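Local coordinates for protein isomaltodextranase (Arthrobacter globiformis, PDB 5AWO) that hydrolyses alpha-1,6-glucosidic linkages in dextran-like polysaccharides, releasing successive isomaltose units from the non-reducing ends of the chains, at residues T543-A548 with P559-F564; L515-V520 with L588-R593. All blocks are in the same frame, centred on the assembly; numbering follows the deposited sequence.

Interaction 1: T543-A548 with P559-F564; sequences TMTVTA and PVHVSF
Met544 and Val562, and again Val546 and Val560, form the hydrogen-bonded antiparallel pairs that zip 543-548 to 559-564, the two arms of a beta hairpin in the carbohydrate-binding module. Of the four backbone bonds, Val562 N to Met544 O is the shortest at 2.8 Å, whereas Val560 N to Val546 O is the longest at 3.2 Å.

Apolar packing occupies the face of Met544, Val546 and Val562. CG2 of Val546 and CG2 of Val562 meet at 3.6 Å. The Phe564 side chain crosses that of Met544 at about a right angle, its CE1 3.7 Å from Met544 CB; Tyr534 meets Phe564 in an edge-to-face stack.

The other face is polar. Thr543 OG1, Thr545 OG1 and His561 ND1 converge without bonding one another, Thr545 OG1 standing 3.6 Å from His561 ND1; all three are hydrogen-bonded to the carboxylate of Asp597, and Thr543 OG1 has a second partner in Lys598 N. With chi1 at -59°, the Thr545 methyl is anti to the backbone N and lies alongside the Pro559 ring, with Thr545 CG2 3.6 Å from Pro559 CB. A valine at Thr545 would probably leave Asp597 OD2 without this hydroxyl partner, the carboxylate then resting on its OD1 bonds to Thr543 and His561. The hairpin thus has an apolar face toward the sandwich interior and a polar one whose hydroxyls and imidazole meet on the carboxylate of Asp597.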
loop_
_atom_site.group_PDB
_atom_site.type_symbol
_atom_site.label_atom_id
_atom_site.label_comp_id
_atom_site.label_asym_id
_atom_site.label_seq_id
_atom_site.Cartn_x
_atom_site.Cartn_y
_atom_site.Cartn_z
ATOM N N THR A 543 -7.445 21.727 20.841
ATOM C CA THR A 543 -8.294 21.633 19.664
ATOM C C THR A 543 -7.641 20.715 18.631
ATOM O O THR A 543 -6.431 20.571 18.612
ATOM C CB THR A 543 -8.647 23.005 19.037
ATOM O OG1 THR A 543 -7.517 23.579 18.368
ATOM C CG2 THR A 543 -9.155 23.973 20.120
ATOM N N MET A 544 -8.478 20.114 17.804
ATOM C CA MET A 544 -8.027 19.382 16.610
ATOM C C MET A 544 -8.848 19.814 15.425
ATOM O O MET A 544 -10.016 20.186 15.572
ATOM C CB MET A 544 -8.194 17.862 16.798
ATOM C CG MET A 544 -7.388 17.305 17.938
ATOM S SD MET A 544 -5.611 17.217 17.650
ATOM C CE MET A 544 -4.906 17.654 19.233
ATOM N N THR A 545 -8.243 19.751 14.242
ATOM C CA THR A 545 -8.945 20.038 13.009
ATOM C C THR A 545 -9.566 18.754 12.461
ATOM O O THR A 545 -8.870 17.733 12.352
ATOM C CB THR A 545 -7.985 20.663 11.978
ATOM O OG1 THR A 545 -7.426 21.879 12.519
ATOM C CG2 THR A 545 -8.697 20.935 10.675
ATOM N N VAL A 546 -10.860 18.799 12.143
ATOM C CA VAL A 546 -11.618 17.630 11.676
ATOM C C VAL A 546 -12.232 17.926 10.320
ATOM O O VAL A 546 -12.877 18.966 10.133
ATOM C CB VAL A 546 -12.728 17.203 12.659
ATOM C CG1 VAL A 546 -13.539 16.030 12.100
ATOM C CG2 VAL A 546 -12.137 16.842 14.017
ATOM N N THR A 547 -12.007 17.022 9.365
ATOM C CA THR A 547 -12.655 17.092 8.075
ATOM C C THR A 547 -13.365 15.786 7.733
ATOM O O THR A 547 -13.068 14.716 8.300
ATOM C CB THR A 547 -11.673 17.408 6.924
ATOM O OG1 THR A 547 -10.639 16.399 6.834
ATOM C CG2 THR A 547 -11.031 18.757 7.095
ATOM N N ALA A 548 -14.327 15.902 6.824
ATOM C CA ALA A 548 -14.847 14.771 6.060
ATOM C C ALA A 548 -14.703 15.066 4.574
ATOM O O ALA A 548 -14.919 16.205 4.127
ATOM C CB ALA A 548 -16.296 14.481 6.426
ATOM N N PRO A 559 -12.797 22.133 7.001
ATOM C CA PRO A 559 -12.122 21.858 8.260
ATOM C C PRO A 559 -12.675 22.750 9.359
ATOM O O PRO A 559 -12.927 23.937 9.116
ATOM C CB PRO A 559 -10.650 22.195 7.975
ATOM C CG PRO A 559 -10.533 22.379 6.511
ATOM C CD PRO A 559 -11.902 22.747 6.016
ATOM N N VAL A 560 -12.886 22.171 10.528
ATOM C CA VAL A 560 -13.273 22.926 11.711
ATOM C C VAL A 560 -12.430 22.502 12.903
ATOM O O VAL A 560 -12.008 21.346 13.009
ATOM C CB VAL A 560 -14.776 22.775 12.058
ATOM C CG1 VAL A 560 -15.644 23.372 10.958
ATOM C CG2 VAL A 560 -15.150 21.322 12.335
ATOM N N HIS A 561 -12.185 23.448 13.799
ATOM C CA HIS A 561 -11.555 23.150 15.069
ATOM C C HIS A 561 -12.623 22.579 15.973
ATOM O O HIS A 561 -13.648 23.228 16.217
ATOM C CB HIS A 561 -10.970 24.408 15.717
ATOM C CG HIS A 561 -9.879 25.056 14.923
ATOM N ND1 HIS A 561 -8.648 24.470 14.735
ATOM C CD2 HIS A 561 -9.826 26.252 14.287
ATOM C CE1 HIS A 561 -7.889 25.265 14.003
ATOM N NE2 HIS A 561 -8.580 26.359 13.724
ATOM N N VAL A 562 -12.398 21.360 16.450
ATOM C CA VAL A 562 -13.233 20.728 17.453
ATOM C C VAL A 562 -12.491 20.852 18.778
ATOM O O VAL A 562 -11.271 20.681 18.827
ATOM C CB VAL A 562 -13.506 19.248 17.093
ATOM C CG1 VAL A 562 -14.283 18.559 18.203
ATOM C CG2 VAL A 562 -14.254 19.163 15.776
ATOM N N SER A 563 -13.201 21.204 19.849
ATOM C CA SER A 563 -12.550 21.493 21.117
ATOM C C SER A 563 -12.612 20.314 22.062
ATOM O O SER A 563 -13.600 19.580 22.076
ATOM C CB SER A 563 -13.186 22.737 21.771
ATOM O OG SER A 563 -13.042 23.856 20.919
ATOM N N PHE A 564 -11.554 20.160 22.853
ATOM C CA PHE A 564 -11.344 19.025 23.741
ATOM C C PHE A 564 -10.930 19.521 25.140
ATOM O O PHE A 564 -9.789 19.920 25.344
ATOM C CB PHE A 564 -10.254 18.106 23.158
ATOM C CG PHE A 564 -10.640 17.457 21.857
ATOM C CD1 PHE A 564 -10.436 18.105 20.646
ATOM C CD2 PHE A 564 -11.202 16.187 21.838
ATOM C CE1 PHE A 564 -10.793 17.509 19.443
ATOM C CE2 PHE A 564 -11.564 15.593 20.634
ATOM C CZ PHE A 564 -11.361 16.250 19.439
#

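Interaction 2: L515-V520 with L588-R593; sequences LVTFAV and LVTIGR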
loop_
_atom_site.group_PDB
_atom_site.type_symbol
_atom_site.label_atom_id
_atom_site.label_comp_id
_atom_site.label_asym_id
_atom_site.label_seq_id
_atom_site.Cartn_x
_atom_site.Cartn_y
_atom_site.Cartn_z
ATOM N N LEU A 515 -1.933 13.341 12.140
ATOM C CA LEU A 515 -3.332 13.085 11.871
ATOM C C LEU A 515 -3.670 11.597 11.950
ATOM O O LEU A 515 -2.779 10.735 11.909
ATOM C CB LEU A 515 -3.750 13.659 10.499
ATOM C CG LEU A 515 -3.012 13.120 9.247
ATOM C CD1 LEU A 515 -3.547 11.763 8.756
ATOM C CD2 LEU A 515 -3.012 14.130 8.095
ATOM N N VAL A 516 -4.966 11.348 12.031
ATOM C CA VAL A 516 -5.560 10.007 11.962
ATOM C C VAL A 516 -6.696 10.052 10.976
ATOM O O VAL A 516 -7.500 10.997 10.961
ATOM C CB VAL A 516 -6.097 9.526 13.321
ATOM C CG1 VAL A 516 -6.715 8.135 13.215
ATOM C CG2 VAL A 516 -4.992 9.527 14.353
ATOM N N THR A 517 -6.769 9.042 10.113
ATOM C CA THR A 517 -7.816 8.949 9.107
ATOM C C THR A 517 -8.622 7.673 9.273
ATOM O O THR A 517 -8.059 6.563 9.380
ATOM C CB THR A 517 -7.248 9.022 7.670
ATOM O OG1 THR A 517 -6.599 10.297 7.483
ATOM C CG2 THR A 517 -8.293 8.822 6.617
ATOM N N PHE A 518 -9.937 7.845 9.261
ATOM C CA PHE A 518 -10.924 6.770 9.364
ATOM C C PHE A 518 -11.741 6.742 8.091
ATOM O O PHE A 518 -12.135 7.791 7.563
ATOM C CB PHE A 518 -11.904 7.011 10.524
ATOM C CG PHE A 518 -11.260 7.143 11.866
ATOM C CD1 PHE A 518 -11.069 6.034 12.681
ATOM C CD2 PHE A 518 -10.897 8.396 12.349
ATOM C CE1 PHE A 518 -10.511 6.152 13.934
ATOM C CE2 PHE A 518 -10.331 8.521 13.596
ATOM C CZ PHE A 518 -10.132 7.409 14.399
ATOM N N ALA A 519 -12.047 5.544 7.598
ATOM C CA ALA A 519 -13.004 5.389 6.535
ATOM C C ALA A 519 -14.330 4.997 7.131
ATOM O O ALA A 519 -14.409 4.068 7.908
ATOM C CB ALA A 519 -12.552 4.322 5.556
ATOM N N VAL A 520 -15.386 5.700 6.738
ATOM C CA VAL A 520 -16.708 5.445 7.294
ATOM C C VAL A 520 -17.713 5.369 6.146
ATOM O O VAL A 520 -17.635 6.135 5.193
ATOM C CB VAL A 520 -17.131 6.537 8.322
ATOM C CG1 VAL A 520 -16.066 6.753 9.375
ATOM C CG2 VAL A 520 -17.453 7.842 7.639
ATOM N N LEU A 588 -14.010 9.781 4.149
ATOM C CA LEU A 588 -12.786 9.761 4.932
ATOM C C LEU A 588 -12.860 10.846 5.990
ATOM O O LEU A 588 -12.958 12.037 5.641
ATOM C CB LEU A 588 -11.558 9.965 4.045
ATOM C CG LEU A 588 -11.200 8.838 3.061
ATOM C CD1 LEU A 588 -11.083 7.500 3.782
ATOM C CD2 LEU A 588 -12.165 8.714 1.898
ATOM N N VAL A 589 -12.848 10.446 7.249
ATOM C CA VAL A 589 -12.914 11.385 8.367
ATOM C C VAL A 589 -11.518 11.446 8.939
ATOM O O VAL A 589 -11.004 10.442 9.463
ATOM C CB VAL A 589 -13.953 10.946 9.422
ATOM C CG1 VAL A 589 -13.956 11.902 10.606
ATOM C CG2 VAL A 589 -15.343 10.886 8.802
ATOM N N THR A 590 -10.897 12.613 8.811
ATOM C CA THR A 590 -9.543 12.862 9.261
ATOM C C THR A 590 -9.536 13.888 10.390
ATOM O O THR A 590 -10.148 14.963 10.267
ATOM C CB THR A 590 -8.656 13.294 8.082
ATOM O OG1 THR A 590 -8.567 12.185 7.157
ATOM C CG2 THR A 590 -7.260 13.705 8.507
ATOM N N ILE A 591 -8.836 13.540 11.456
ATOM C CA ILE A 591 -8.636 14.389 12.639
ATOM C C ILE A 591 -7.144 14.566 12.840
ATOM O O ILE A 591 -6.411 13.578 12.880
ATOM C CB ILE A 591 -9.311 13.815 13.918
ATOM C CG1 ILE A 591 -8.979 14.679 15.144
ATOM C CG2 ILE A 591 -8.928 12.353 14.167
ATOM C CD1 ILE A 591 -9.863 14.414 16.358
ATOM N N GLY A 592 -6.679 15.817 12.951
ATOM C CA GLY A 592 -5.266 16.092 13.100
ATOM C C GLY A 592 -4.990 17.425 13.765
ATOM O O GLY A 592 -5.908 18.209 13.969
ATOM N N ARG A 593 -3.727 17.638 14.102
ATOM C CA ARG A 593 -3.320 18.800 14.887
ATOM C C ARG A 593 -2.533 19.759 14.001
ATOM O O ARG A 593 -1.349 19.549 13.736
ATOM C CB ARG A 593 -2.496 18.327 16.077
ATOM C CG ARG A 593 -2.545 19.281 17.274
ATOM C CD ARG A 593 -1.740 20.533 17.013
ATOM N NE ARG A 593 -1.406 21.197 18.277
ATOM C CZ ARG A 593 -0.723 22.324 18.368
ATOM N NH1 ARG A 593 -0.322 22.955 17.267
ATOM N NH2 ARG A 593 -0.441 22.814 19.569
#
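Strands 515-520 and 588-592 run antiparallel, their short axes 166° apart and 4.5 Å at closest approach, with backbone bonds joining Val516 to Ile591 and Phe518 to Val589 in both directions. They are neighbours in one sheet of the beta-sandwich carbohydrate-binding module, brought together from well-separated parts of the chain.

The side chains of Val516, Phe518, Val520, Val589 and Ile591 share the face turned to the sandwich interior, where strand 601-609 supplies Leu603 and Ile606 against Phe518. The Phe518 and Ile591 side chains lie side by side, and Ile591 CG2 sits at the ring edge, 4.1 Å from Phe518 CE2. Farther along, CG2 of Val520 meets CG2 of Val589 at 3.9 Å.

On the reverse face, Ala519 CB packs against Leu588 CD1, and Leu515 lies beside Gly592, with 3.8 Å between their CA atoms; the absence of a side chain on Gly592 lets the backbones come this close. Between these two pairs the face turns polar at Thr517 and Thr590. Both hydroxyls lie anti to their carbonyl carbons (chi1 -62° and -65°), which brings them together across the non-hydrogen-bonded pair: Thr517 OG1 and Thr590 OG1 share a hydrogen bond of 2.7 Å.

Overall arrangement
Interactions 1 and 2 belong to the same antiparallel sheet, their centres about 10 Å apart. Strands 542-549 and 585-592 are neighbours there, and probable backbone hydrogen bonds from Thr545 to Gly592 and from Thr547 to Thr590 make the four strands continuous. Interaction 1 pairs the two strands of a hairpin and is only partly buried; interaction 2 brings together strands far apart in sequence and is buried almost throughout. Their apolar faces meet in one core, where Ile591 touches Met544 and Val546. The opposite faces differ: in interaction 1 the polar groups turn to a shared carboxylate outside both segments, whereas the threonines of interaction 2 bond each other.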